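Local atomic coordinates of putative heme binding protein (Tannerella forsythia, PDB entry 6EU8), a protein that probably binds heme, as a member of the HmuY-like family, though with properties unlike those of Porphyromonas gingivalis HmuY, and is seen here without heme. Residues I78-I86 and P100-V108; P153-V161 and A170-T178. All blocks are in the same frame, centred on the assembly; numbering follows the deposited sequence.

Interaction 1: I78-I86 and P100-V108; sequences IRTNEGEAI and PAGDYKKDV
Asp107 turns its carboxylate to the end of strand 77-80 and meets Thr80 twice. Backbone N of Thr80 gives a nearly straight bond (162°) to the syn lone pair of Asp107 OD2, at 2.9 Å, while the hydroxyl OG1 of Thr80 donates to Asp107 OD1 from above the carboxylate plane. Thr80 OG1 lies between its own backbone N and carbonyl carbon (chi1 70°), where it also accepts from Gly83 N, an ST motif that closes the turn. Asn137 is a second donor to OD1. A water joins OD2 to Arg79 NH2 and Glu82 N, and another links Asp107 N with Gly83 O.

Among charges, Arg79 NE bonds to Thr80 O at 3.1 Å and keeps only a long, secondary salt bridge of 3.8 Å to Asp107 OD2, the oxygen lying at the guanidinium edge; the stronger partner of Arg79 is Glu62. Glu84 and Lys106 run side by side, joined by a salt bridge, its hydrogen bond weak, of 3.5 Å between Glu84 OE1 and Lys106 NZ.

Backbone pairing is brief: Ala85 and Lys105 form one antiparallel hydrogen-bonded pair, with 3.0 Å from Ala85 N to Lys105 O and 2.9 Å from Lys105 N to Ala85 O.

Apolar packing belongs to Ile86 and Tyr104. Methyl CG2 of Ile86 sits over the centre of the Tyr104 ring, a CH-pi contact 3.6 Å from the centroid, and Ile86 CD1 reaches on to the phenol oxygen. Tyr104 OH donates to Pro100 O at 2.6 Å, which helps fix the direction of the ring, and Lys163, from strand 160-163, makes a cation-pi contact with the Tyr104 ring.

With both carboxylate oxygens engaged and Arg79 close by, Asp107 is probably held as the anion; its two direct bonds tie the end of strand 77-80 to the chain at Asp107, and the waters extend the tie to the turn at 82-83.

Interaction 2: P153-V161 and A170-T178; sequences PVLSKSVFV and AKIKFTDAT
The first torsion of Lys173 (-176°) sets CG opposite the backbone N, and bends at chi2 and chi4 then carry Lys173 NZ across to Lys157 O, at 2.8 Å; the donor is tilted 27° from the carbonyl plane. Thr91 O is a second acceptor for this ammonium.

Farther along, Phe160 and Ile172 form an antiparallel hydrogen-bonded pair. Phe160 N meets Ile172 O at 2.9 Å, in the carbonyl plane, and Ile172 N returns a 2.8 Å bond to Phe160 O. The Phe160 and Phe174 side chains cross at about a right angle, Phe160 CD1 coming to the edge of the Phe174 ring 4.2 Å from CE1.

Beyond this pair the backbones part, and waters bridge them: one molecule donates to both Ser156 O and Phe174 O, another links Ser158 O and Phe174 N. Just before the pair, in segment 153-161, Ser156 OG accepts from Ser158 N, an ST turn. At the far end Leu155 CD2 rests 3.5 Å from Asp176 N, while CD1 of Leu155 and CG of Pro153 both pack on Ala177 CB.

The contact belongs to the hairpin of strands 160-163 and 169-178. Strand 184-194 pairs with 169-178, Thr175 and Asp176 making a classic beta bulge opposite Ser188; strand 84-87 flanks 160-163, and Trp143 meets the Phe174 ring.

In the fold
Interaction 1 closes before interaction 2 opens along the chain, and their centres lie about 15 Å apart. They share the large antiparallel sheet: its strands run side by side as 105-111, 84-87, 160-163, 169-178 and 184-194, with interaction 1 at the first junction and interaction 2 at the third. The junction between them is direct, a probable hydrogen bond from Val161 N to Ile86 O with Tyr104 and Ala85 packing on Val161 O. Interaction 1 also reaches strand 77-80 of the four-stranded sheet, so it ties that smaller sheet to the large one, and the 84-87 to 160-163 pairing carries the connection on to the hairpin of interaction 2, all within the HmuY family region.

Interaction 1: I78-I86 and P100-V108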
ATOM      1  N   ILE A  78      -1.384  -1.947  -1.089  1.00 20.52           N
ATOM      2  CA  ILE A  78      -0.643  -1.640   0.156  1.00 22.00           C
ATOM      3  C   ILE A  78       0.267  -2.820   0.450  1.00 20.63           C
ATOM      4  O   ILE A  78      -0.201  -3.989   0.441  1.00 21.83           O
ATOM      5  CB  ILE A  78      -1.555  -1.472   1.395  1.00 22.50           C
ATOM      6  CG1 ILE A  78      -2.799  -0.660   1.075  1.00 26.79           C
ATOM      7  CG2 ILE A  78      -0.769  -0.850   2.551  1.00 23.39           C
ATOM      8  CD1 ILE A  78      -2.528   0.750   0.746  1.00 27.14           C
ATOM      9  N   ARG A  79       1.561  -2.545   0.655  1.00 21.17           N
ATOM     10  CA  ARG A  79       2.496  -3.579   1.131  1.00 22.08           C
ATOM     11  C   ARG A  79       3.176  -3.116   2.416  1.00 23.12           C
ATOM     12  O   ARG A  79       3.064  -1.968   2.827  1.00 22.51           O
ATOM     13  CB  ARG A  79       3.548  -3.937   0.083  1.00 23.29           C
ATOM     14  CG  ARG A  79       4.553  -2.832  -0.187  1.00 22.78           C
ATOM     15  CD  ARG A  79       5.754  -3.301  -0.974  1.00 24.79           C
ATOM     16  NE  ARG A  79       6.620  -4.155  -0.157  1.00 25.85           N
ATOM     17  CZ  ARG A  79       7.907  -4.379  -0.398  1.00 26.25           C
ATOM     18  NH1 ARG A  79       8.528  -3.830  -1.439  1.00 27.19           N
ATOM     19  NH2 ARG A  79       8.586  -5.170   0.462  1.00 27.59           N
ATOM     20  N   THR A  80       3.918  -4.055   3.016  1.00 22.62           N
ATOM     21  CA  THR A  80       4.720  -3.792   4.210  1.00 23.02           C
ATOM     22  C   THR A  80       6.203  -4.029   3.912  1.00 23.80           C
ATOM     23  O   THR A  80       6.559  -4.573   2.865  1.00 23.45           O
ATOM     24  CB  THR A  80       4.277  -4.713   5.378  1.00 23.37           C
ATOM     25  OG1 THR A  80       4.647  -6.077   5.118  1.00 23.03           O
ATOM     26  CG2 THR A  80       2.785  -4.598   5.633  1.00 23.91           C
ATOM     27  N   ASN A  81       7.058  -3.655   4.880  1.00 23.37           N
ATOM     28  CA  ASN A  81       8.519  -3.911   4.769  1.00 25.76           C
ATOM     29  C   ASN A  81       8.843  -5.195   5.532  1.00 26.01           C
ATOM     30  O   ASN A  81       9.346  -5.140   6.674  1.00 27.08           O
ATOM     31  CB  ASN A  81       9.318  -2.709   5.291  1.00 25.04           C
ATOM     32  CG  ASN A  81      10.799  -2.816   4.994  1.00 26.33           C
ATOM     33  OD1 ASN A  81      11.237  -3.752   4.326  1.00 28.33           O
ATOM     34  ND2 ASN A  81      11.571  -1.844   5.455  1.00 28.21           N
ATOM     35  N   GLU A  82       8.561  -6.341   4.912  1.00 26.15           N
ATOM     36  CA  GLU A  82       8.639  -7.666   5.556  1.00 29.47           C
ATOM     37  C   GLU A  82       7.851  -7.735   6.880  1.00 29.20           C
ATOM     38  O   GLU A  82       8.329  -8.276   7.906  1.00 30.95           O
ATOM     39  CB  GLU A  82      10.123  -8.085   5.753  1.00 32.16           C
ATOM     40  CG  GLU A  82      10.914  -8.258   4.471  1.00 37.13           C
ATOM     41  CD  GLU A  82      12.400  -8.481   4.740  1.00 40.78           C
ATOM     42  OE1 GLU A  82      12.718  -9.336   5.581  1.00 51.34           O
ATOM     43  OE2 GLU A  82      13.244  -7.779   4.159  1.00 44.15           O
ATOM     44  N   GLY A  83       6.639  -7.189   6.862  1.00 27.10           N
ATOM     45  CA  GLY A  83       5.706  -7.225   7.979  1.00 27.34           C
ATOM     46  C   GLY A  83       4.560  -8.183   7.824  1.00 26.09           C
ATOM     47  O   GLY A  83       4.555  -9.037   6.939  1.00 27.96           O
ATOM     48  N   GLU A  84       3.589  -8.085   8.724  1.00 25.10           N
ATOM     49  CA  GLU A  84       2.404  -8.951   8.675  1.00 27.02           C
ATOM     50  C   GLU A  84       1.205  -8.240   9.278  1.00 26.34           C
ATOM     51  O   GLU A  84       1.373  -7.368  10.155  1.00 26.33           O
ATOM     52  CB  GLU A  84       2.696 -10.321   9.318  1.00 30.18           C
ATOM     53  CG  GLU A  84       3.167 -10.259  10.774  1.00 33.54           C
ATOM     54  CD  GLU A  84       3.594 -11.615  11.351  1.00 37.80           C
ATOM     55  OE1 GLU A  84       3.586 -12.640  10.641  1.00 38.35           O
ATOM     56  OE2 GLU A  84       3.919 -11.644  12.546  1.00 41.10           O
ATOM     57  N   ALA A  85       0.001  -8.579   8.786  1.00 25.36           N
ATOM     58  CA  ALA A  85      -1.221  -7.840   9.147  1.00 24.93           C
ATOM     59  C   ALA A  85      -2.443  -8.717   9.421  1.00 24.12           C
ATOM     60  O   ALA A  85      -2.542  -9.826   8.911  1.00 26.22           O
ATOM     61  CB  ALA A  85      -1.559  -6.863   8.005  1.00 24.65           C
ATOM     62  N   ILE A  86      -3.349  -8.176  10.248  1.00 23.91           N
ATOM     63  CA  ILE A  86      -4.739  -8.644  10.433  1.00 25.34           C
ATOM     64  C   ILE A  86      -5.729  -7.507  10.316  1.00 24.48           C
ATOM     65  O   ILE A  86      -5.398  -6.346  10.538  1.00 24.98           O
ATOM     66  CB  ILE A  86      -5.021  -9.311  11.828  1.00 28.03           C
ATOM     67  CG1 ILE A  86      -4.780  -8.328  12.987  1.00 28.82           C
ATOM     68  CG2 ILE A  86      -4.195 -10.551  11.985  1.00 30.24           C
ATOM     69  CD1 ILE A  86      -5.180  -8.878  14.348  1.00 31.86           C
ATOM     70  N   PRO A 100      -3.011  -7.427  19.424  1.00 42.28           N
ATOM     71  CA  PRO A 100      -3.864  -8.597  19.547  1.00 44.77           C
ATOM     72  C   PRO A 100      -3.227  -9.843  18.984  1.00 45.07           C
ATOM     73  O   PRO A 100      -2.380  -9.770  18.079  1.00 42.22           O
ATOM     74  CB  PRO A 100      -5.111  -8.235  18.723  1.00 44.54           C
ATOM     75  CG  PRO A 100      -4.955  -6.814  18.336  1.00 44.29           C
ATOM     76  CD  PRO A 100      -3.491  -6.530  18.357  1.00 45.45           C
ATOM     77  N   ALA A 101      -3.634 -10.982  19.529  1.00 45.66           N
ATOM     78  CA  ALA A 101      -3.329 -12.266  18.932  1.00 47.62           C
ATOM     79  C   ALA A 101      -4.215 -12.429  17.716  1.00 48.06           C
ATOM     80  O   ALA A 101      -5.261 -11.783  17.616  1.00 50.10           O
ATOM     81  CB  ALA A 101      -3.584 -13.390  19.925  1.00 50.87           C
ATOM     82  N   GLY A 102      -3.796 -13.294  16.799  1.00 48.56           N
ATOM     83  CA  GLY A 102      -4.522 -13.516  15.546  1.00 47.57           C
ATOM     84  C   GLY A 102      -3.683 -14.191  14.470  1.00 43.52           C
ATOM     85  O   GLY A 102      -2.504 -14.502  14.686  1.00 44.16           O
ATOM     86  N   ASP A 103      -4.305 -14.398  13.312  1.00 41.31           N
ATOM     87  CA  ASP A 103      -3.688 -15.062  12.169  1.00 40.62           C
ATOM     88  C   ASP A 103      -3.130 -14.008  11.183  1.00 36.65           C
ATOM     89  O   ASP A 103      -3.744 -13.708  10.145  1.00 37.30           O
ATOM     90  CB  ASP A 103      -4.721 -15.963  11.483  1.00 43.04           C
ATOM     91  CG  ASP A 103      -4.128 -16.814  10.360  1.00 45.23           C
ATOM     92  OD1 ASP A 103      -2.901 -17.060  10.340  1.00 50.79           O
ATOM     93  OD2 ASP A 103      -4.910 -17.251   9.490  1.00 53.99           O
ATOM     94  N   TYR A 104      -1.941 -13.512  11.508  1.00 32.00           N
ATOM     95  CA  TYR A 104      -1.277 -12.462  10.736  1.00 30.12           C
ATOM     96  C   TYR A 104      -0.781 -13.004   9.395  1.00 31.28           C
ATOM     97  O   TYR A 104      -0.260 -14.119   9.330  1.00 32.92           O
ATOM     98  CB  TYR A 104      -0.131 -11.860  11.551  1.00 29.20           C
ATOM     99  CG  TYR A 104      -0.615 -10.975  12.689  1.00 29.20           C
ATOM    100  CD1 TYR A 104      -0.971 -11.518  13.952  1.00 28.46           C
ATOM    101  CD2 TYR A 104      -0.687  -9.606  12.541  1.00 28.81           C
ATOM    102  CE1 TYR A 104      -1.415 -10.701  14.972  1.00 31.08           C
ATOM    103  CE2 TYR A 104      -1.134  -8.784  13.559  1.00 29.60           C
ATOM    104  CZ  TYR A 104      -1.487  -9.342  14.793  1.00 30.03           C
ATOM    105  OH  TYR A 104      -1.932  -8.506  15.796  1.00 34.58           O
ATOM    106  N   LYS A 105      -0.975 -12.222   8.320  1.00 26.87           N
ATOM    107  CA  LYS A 105      -0.521 -12.584   6.992  1.00 27.95           C
ATOM    108  C   LYS A 105       0.601 -11.679   6.448  1.00 26.28           C
ATOM    109  O   LYS A 105       0.503 -10.430   6.505  1.00 25.30           O
ATOM    110  CB  LYS A 105      -1.688 -12.520   6.010  1.00 28.06           C
ATOM    111  CG  LYS A 105      -2.894 -13.369   6.347  1.00 32.31           C
ATOM    112  CD  LYS A 105      -2.476 -14.826   6.505  1.00 35.84           C
ATOM    113  CE  LYS A 105      -3.675 -15.753   6.481  1.00 40.67           C
ATOM    114  NZ  LYS A 105      -3.190 -17.147   6.341  1.00 44.43           N
ATOM    115  N   LYS A 106       1.653 -12.320   5.946  1.00 26.23           N
ATOM    116  CA  LYS A 106       2.777 -11.638   5.301  1.00 28.39           C
ATOM    117  C   LYS A 106       2.414 -11.259   3.843  1.00 25.82           C
ATOM    118  O   LYS A 106       1.421 -11.720   3.291  1.00 26.47           O
ATOM    119  CB  LYS A 106       4.031 -12.530   5.282  1.00 31.00           C
ATOM    120  CG  LYS A 106       4.626 -12.815   6.665  1.00 37.02           C
ATOM    121  CD  LYS A 106       5.561 -14.017   6.631  1.00 40.02           C
ATOM    122  CE  LYS A 106       5.844 -14.537   8.038  1.00 45.42           C
ATOM    123  NZ  LYS A 106       6.487 -13.502   8.891  1.00 47.21           N
ATOM    124  N   ASP A 107       3.229 -10.389   3.264  1.00 23.47           N
ATOM    125  CA  ASP A 107       3.022  -9.962   1.857  1.00 23.59           C
ATOM    126  C   ASP A 107       3.225 -11.151   0.910  1.00 23.16           C
ATOM    127  O   ASP A 107       4.026 -12.080   1.214  1.00 26.00           O
ATOM    128  CB  ASP A 107       3.982  -8.867   1.455  1.00 22.18           C
ATOM    129  CG  ASP A 107       3.791  -7.560   2.198  1.00 21.55           C
ATOM    130  OD1 ASP A 107       2.993  -7.426   3.162  1.00 22.26           O
ATOM    131  OD2 ASP A 107       4.538  -6.651   1.825  1.00 24.27           O
ATOM    132  N   VAL A 108       2.533 -11.118  -0.234  1.00 23.46           N
ATOM    133  CA  VAL A 108       2.666 -12.140  -1.289  1.00 24.04           C
ATOM    134  C   VAL A 108       3.257 -11.512  -2.548  1.00 25.70           C
ATOM    135  O   VAL A 108       3.122 -10.310  -2.757  1.00 25.04           O
ATOM    136  CB  VAL A 108       1.337 -12.847  -1.612  1.00 26.57           C
ATOM    137  CG1 VAL A 108       0.792 -13.536  -0.352  1.00 27.75           C
ATOM    138  CG2 VAL A 108       0.294 -11.916  -2.212  1.00 26.38           C
TER
HETATM  139  O   HOH W   1       7.270  -7.362   2.424  1.00 27.12           O
HETATM  140  O   HOH W   2       5.698  -9.410   4.471  1.00 24.65           O

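Interaction 2: P153-V161 and A170-T178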
ATOM      1  N   PRO A 153     -15.104   4.867  -4.538  1.00 25.04           N
ATOM      2  CA  PRO A 153     -14.714   3.677  -3.781  1.00 24.59           C
ATOM      3  C   PRO A 153     -15.486   3.559  -2.450  1.00 23.19           C
ATOM      4  O   PRO A 153     -15.880   4.581  -1.876  1.00 26.47           O
ATOM      5  CB  PRO A 153     -13.207   3.893  -3.548  1.00 24.89           C
ATOM      6  CG  PRO A 153     -12.766   4.934  -4.528  1.00 26.98           C
ATOM      7  CD  PRO A 153     -13.994   5.814  -4.658  1.00 25.23           C
ATOM      8  N   VAL A 154     -15.730   2.328  -2.022  1.00 24.43           N
ATOM      9  CA  VAL A 154     -16.383   2.029  -0.724  1.00 25.53           C
ATOM     10  C   VAL A 154     -15.274   1.452   0.181  1.00 24.88           C
ATOM     11  O   VAL A 154     -14.678   0.416  -0.161  1.00 24.59           O
ATOM     12  CB  VAL A 154     -17.508   0.984  -0.896  1.00 25.41           C
ATOM     13  CG1 VAL A 154     -18.142   0.596   0.437  1.00 27.12           C
ATOM     14  CG2 VAL A 154     -18.579   1.558  -1.831  1.00 27.43           C
ATOM     15  N   LEU A 155     -15.021   2.115   1.322  1.00 24.87           N
ATOM     16  CA  LEU A 155     -13.917   1.739   2.262  1.00 22.49           C
ATOM     17  C   LEU A 155     -14.424   0.867   3.392  1.00 24.45           C
ATOM     18  O   LEU A 155     -15.568   1.017   3.851  1.00 24.09           O
ATOM     19  CB  LEU A 155     -13.257   2.988   2.868  1.00 23.73           C
ATOM     20  CG  LEU A 155     -12.227   3.797   2.078  1.00 24.17           C
ATOM     21  CD1 LEU A 155     -12.833   4.363   0.801  1.00 26.78           C
ATOM     22  CD2 LEU A 155     -11.652   4.924   2.939  1.00 26.16           C
ATOM     23  N   SER A 156     -13.582  -0.056   3.841  1.00 21.43           N
ATOM     24  CA  SER A 156     -13.838  -0.825   5.055  1.00 21.78           C
ATOM     25  C   SER A 156     -13.796   0.108   6.248  1.00 23.22           C
ATOM     26  O   SER A 156     -13.040   1.068   6.277  1.00 23.58           O
ATOM     27  CB  SER A 156     -12.756  -1.893   5.236  1.00 21.95           C
ATOM     28  OG  SER A 156     -12.862  -2.563   6.486  1.00 21.66           O
ATOM     29  N   LYS A 157     -14.607  -0.200   7.255  1.00 23.57           N
ATOM     30  CA  LYS A 157     -14.584   0.531   8.537  1.00 24.62           C
ATOM     31  C   LYS A 157     -13.705  -0.166   9.590  1.00 25.71           C
ATOM     32  O   LYS A 157     -13.689   0.295  10.749  1.00 25.19           O
ATOM     33  CB  LYS A 157     -16.016   0.665   9.061  1.00 25.70           C
ATOM     34  CG  LYS A 157     -16.948   1.438   8.151  1.00 27.46           C
ATOM     35  CD  LYS A 157     -16.534   2.887   8.100  1.00 32.54           C
ATOM     36  CE  LYS A 157     -17.692   3.872   7.982  1.00 41.38           C
ATOM     37  NZ  LYS A 157     -18.076   4.115   6.566  1.00 44.52           N
ATOM     38  N   SER A 158     -13.003  -1.248   9.220  1.00 23.58           N
ATOM     39  CA  SER A 158     -12.171  -2.015  10.165  1.00 23.97           C
ATOM     40  C   SER A 158     -10.873  -1.294  10.550  1.00 23.97           C
ATOM     41  O   SER A 158     -10.241  -0.611   9.743  1.00 24.52           O
ATOM     42  CB  SER A 158     -11.828  -3.392   9.609  1.00 24.29           C
ATOM     43  OG  SER A 158     -12.995  -4.134   9.254  1.00 28.69           O
ATOM     44  N   VAL A 159     -10.487  -1.465  11.822  1.00 25.03           N
ATOM     45  CA  VAL A 159      -9.116  -1.156  12.275  1.00 25.57           C
ATOM     46  C   VAL A 159      -8.221  -2.343  11.920  1.00 23.21           C
ATOM     47  O   VAL A 159      -8.492  -3.487  12.303  1.00 24.22           O
ATOM     48  CB  VAL A 159      -9.055  -0.904  13.818  1.00 24.83           C
ATOM     49  CG1 VAL A 159      -7.625  -0.681  14.309  1.00 27.28           C
ATOM     50  CG2 VAL A 159      -9.860   0.342  14.174  1.00 27.35           C
ATOM     51  N   PHE A 160      -7.145  -2.063  11.164  1.00 23.38           N
ATOM     52  CA  PHE A 160      -6.083  -3.024  10.870  1.00 23.10           C
ATOM     53  C   PHE A 160      -4.955  -2.929  11.904  1.00 23.66           C
ATOM     54  O   PHE A 160      -4.702  -1.857  12.452  1.00 25.02           O
ATOM     55  CB  PHE A 160      -5.499  -2.835   9.429  1.00 23.82           C
ATOM     56  CG  PHE A 160      -6.509  -3.058   8.332  1.00 24.59           C
ATOM     57  CD1 PHE A 160      -7.346  -2.031   7.928  1.00 26.07           C
ATOM     58  CD2 PHE A 160      -6.605  -4.276   7.706  1.00 25.22           C
ATOM     59  CE1 PHE A 160      -8.325  -2.228   6.923  1.00 26.85           C
ATOM     60  CE2 PHE A 160      -7.556  -4.480   6.692  1.00 26.29           C
ATOM     61  CZ  PHE A 160      -8.412  -3.453   6.300  1.00 24.83           C
ATOM     62  N   VAL A 161      -4.315  -4.060  12.165  1.00 24.11           N
ATOM     63  CA  VAL A 161      -3.085  -4.061  12.960  1.00 25.12           C
ATOM     64  C   VAL A 161      -1.964  -4.675  12.120  1.00 23.76           C
ATOM     65  O   VAL A 161      -2.116  -5.759  11.565  1.00 24.88           O
ATOM     66  CB  VAL A 161      -3.241  -4.791  14.309  1.00 27.62           C
ATOM     67  CG1 VAL A 161      -1.913  -4.699  15.077  1.00 30.50           C
ATOM     68  CG2 VAL A 161      -4.384  -4.163  15.140  1.00 28.31           C
ATOM     69  N   ALA A 170       1.501  -1.049  14.458  1.00 26.79           N
ATOM     70  CA  ALA A 170       0.530   0.050  14.351  1.00 27.98           C
ATOM     71  C   ALA A 170      -0.888  -0.463  14.198  1.00 25.61           C
ATOM     72  O   ALA A 170      -1.138  -1.526  13.604  1.00 27.21           O
ATOM     73  CB  ALA A 170       0.864   0.945  13.189  1.00 26.80           C
ATOM     74  N   LYS A 171      -1.801   0.323  14.778  1.00 25.66           N
ATOM     75  CA  LYS A 171      -3.233   0.286  14.461  1.00 27.49           C
ATOM     76  C   LYS A 171      -3.476   1.319  13.389  1.00 25.16           C
ATOM     77  O   LYS A 171      -3.073   2.482  13.524  1.00 24.69           O
ATOM     78  CB  LYS A 171      -4.053   0.653  15.701  1.00 29.97           C
ATOM     79  CG  LYS A 171      -3.764  -0.202  16.934  1.00 34.90           C
ATOM     80  CD  LYS A 171      -4.522   0.370  18.123  1.00 37.69           C
ATOM     81  CE  LYS A 171      -3.855   0.074  19.451  1.00 43.60           C
ATOM     82  NZ  LYS A 171      -4.639   0.777  20.518  1.00 43.16           N
ATOM     83  N   ILE A 172      -4.161   0.917  12.305  1.00 24.60           N
ATOM     84  CA  ILE A 172      -4.402   1.798  11.157  1.00 24.17           C
ATOM     85  C   ILE A 172      -5.892   1.783  10.756  1.00 22.76           C
ATOM     86  O   ILE A 172      -6.475   0.709  10.644  1.00 26.80           O
ATOM     87  CB  ILE A 172      -3.542   1.356   9.933  1.00 24.00           C
ATOM     88  CG1 ILE A 172      -2.027   1.304  10.274  1.00 26.06           C
ATOM     89  CG2 ILE A 172      -3.804   2.284   8.760  1.00 25.73           C
ATOM     90  CD1 ILE A 172      -1.119   0.789   9.156  1.00 27.23           C
ATOM     91  N   LYS A 173      -6.477   2.971  10.610  1.00 25.42           N
ATOM     92  CA  LYS A 173      -7.842   3.119  10.080  1.00 26.28           C
ATOM     93  C   LYS A 173      -7.775   4.040   8.875  1.00 24.00           C
ATOM     94  O   LYS A 173      -7.419   5.218   8.979  1.00 24.53           O
ATOM     95  CB  LYS A 173      -8.791   3.705  11.143  1.00 29.23           C
ATOM     96  CG  LYS A 173     -10.245   3.773  10.658  1.00 35.70           C
ATOM     97  CD  LYS A 173     -11.253   3.424  11.742  1.00 40.29           C
ATOM     98  CE  LYS A 173     -12.669   3.862  11.354  1.00 44.72           C
ATOM     99  NZ  LYS A 173     -13.716   2.887  11.789  1.00 42.96           N
ATOM    100  N   PHE A 174      -8.131   3.509   7.692  1.00 25.17           N
ATOM    101  CA  PHE A 174      -8.150   4.298   6.461  1.00 24.70           C
ATOM    102  C   PHE A 174      -9.411   5.143   6.445  1.00 25.28           C
ATOM    103  O   PHE A 174     -10.461   4.675   6.874  1.00 27.33           O
ATOM    104  CB  PHE A 174      -8.065   3.420   5.204  1.00 25.47           C
ATOM    105  CG  PHE A 174      -6.743   2.699   5.060  1.00 25.40           C
ATOM    106  CD1 PHE A 174      -6.549   1.466   5.663  1.00 24.59           C
ATOM    107  CD2 PHE A 174      -5.689   3.266   4.333  1.00 25.94           C
ATOM    108  CE1 PHE A 174      -5.332   0.798   5.571  1.00 26.01           C
ATOM    109  CE2 PHE A 174      -4.474   2.600   4.245  1.00 26.94           C
ATOM    110  CZ  PHE A 174      -4.307   1.360   4.849  1.00 26.96           C
ATOM    111  N   THR A 175      -9.273   6.398   6.044  1.00 24.08           N
ATOM    112  CA  THR A 175     -10.385   7.348   6.074  1.00 26.07           C
ATOM    113  C   THR A 175     -10.838   7.846   4.711  1.00 25.33           C
ATOM    114  O   THR A 175     -12.017   8.197   4.558  1.00 26.88           O
ATOM    115  CB  THR A 175     -10.068   8.571   6.966  1.00 25.63           C
ATOM    116  OG1 THR A 175      -8.956   9.316   6.452  1.00 24.55           O
ATOM    117  CG2 THR A 175      -9.803   8.132   8.400  1.00 28.50           C
ATOM    118  N   ASP A 176      -9.934   7.908   3.731  1.00 25.13           N
ATOM    119  CA  ASP A 176     -10.262   8.419   2.395  1.00 25.39           C
ATOM    120  C   ASP A 176      -9.428   7.748   1.305  1.00 25.03           C
ATOM    121  O   ASP A 176      -8.243   7.421   1.516  1.00 24.56           O
ATOM    122  CB  ASP A 176     -10.048   9.954   2.303  1.00 27.03           C
ATOM    123  CG  ASP A 176     -10.782  10.748   3.412  1.00 31.24           C
ATOM    124  OD1 ASP A 176     -10.206  10.936   4.525  1.00 32.74           O
ATOM    125  OD2 ASP A 176     -11.924  11.239   3.149  1.00 28.98           O
ATOM    126  N   ALA A 177     -10.050   7.570   0.138  1.00 24.15           N
ATOM    127  CA  ALA A 177      -9.365   7.087  -1.089  1.00 22.99           C
ATOM    128  C   ALA A 177      -9.360   8.090  -2.235  1.00 23.81           C
ATOM    129  O   ALA A 177      -8.753   7.825  -3.294  1.00 24.48           O
ATOM    130  CB  ALA A 177     -10.007   5.812  -1.554  1.00 21.20           C
ATOM    131  N   THR A 178     -10.037   9.226  -2.035  1.00 24.58           N
ATOM    132  CA  THR A 178     -10.041  10.326  -2.976  1.00 24.89           C
ATOM    133  C   THR A 178      -9.769  11.638  -2.235  1.00 26.03           C
ATOM    134  O   THR A 178     -10.002  11.731  -1.036  1.00 26.33           O
ATOM    135  CB  THR A 178     -11.412  10.468  -3.692  1.00 26.45           C
ATOM    136  OG1 THR A 178     -12.416  10.899  -2.761  1.00 26.86           O
ATOM    137  CG2 THR A 178     -11.895   9.152  -4.268  1.00 25.66           C
TER
HETATM  138  O   HOH W   3     -13.079   3.846   6.935  1.00 29.22           O
HETATM  139  O   HOH W   4      -9.513   1.042   7.544  1.00 28.07           O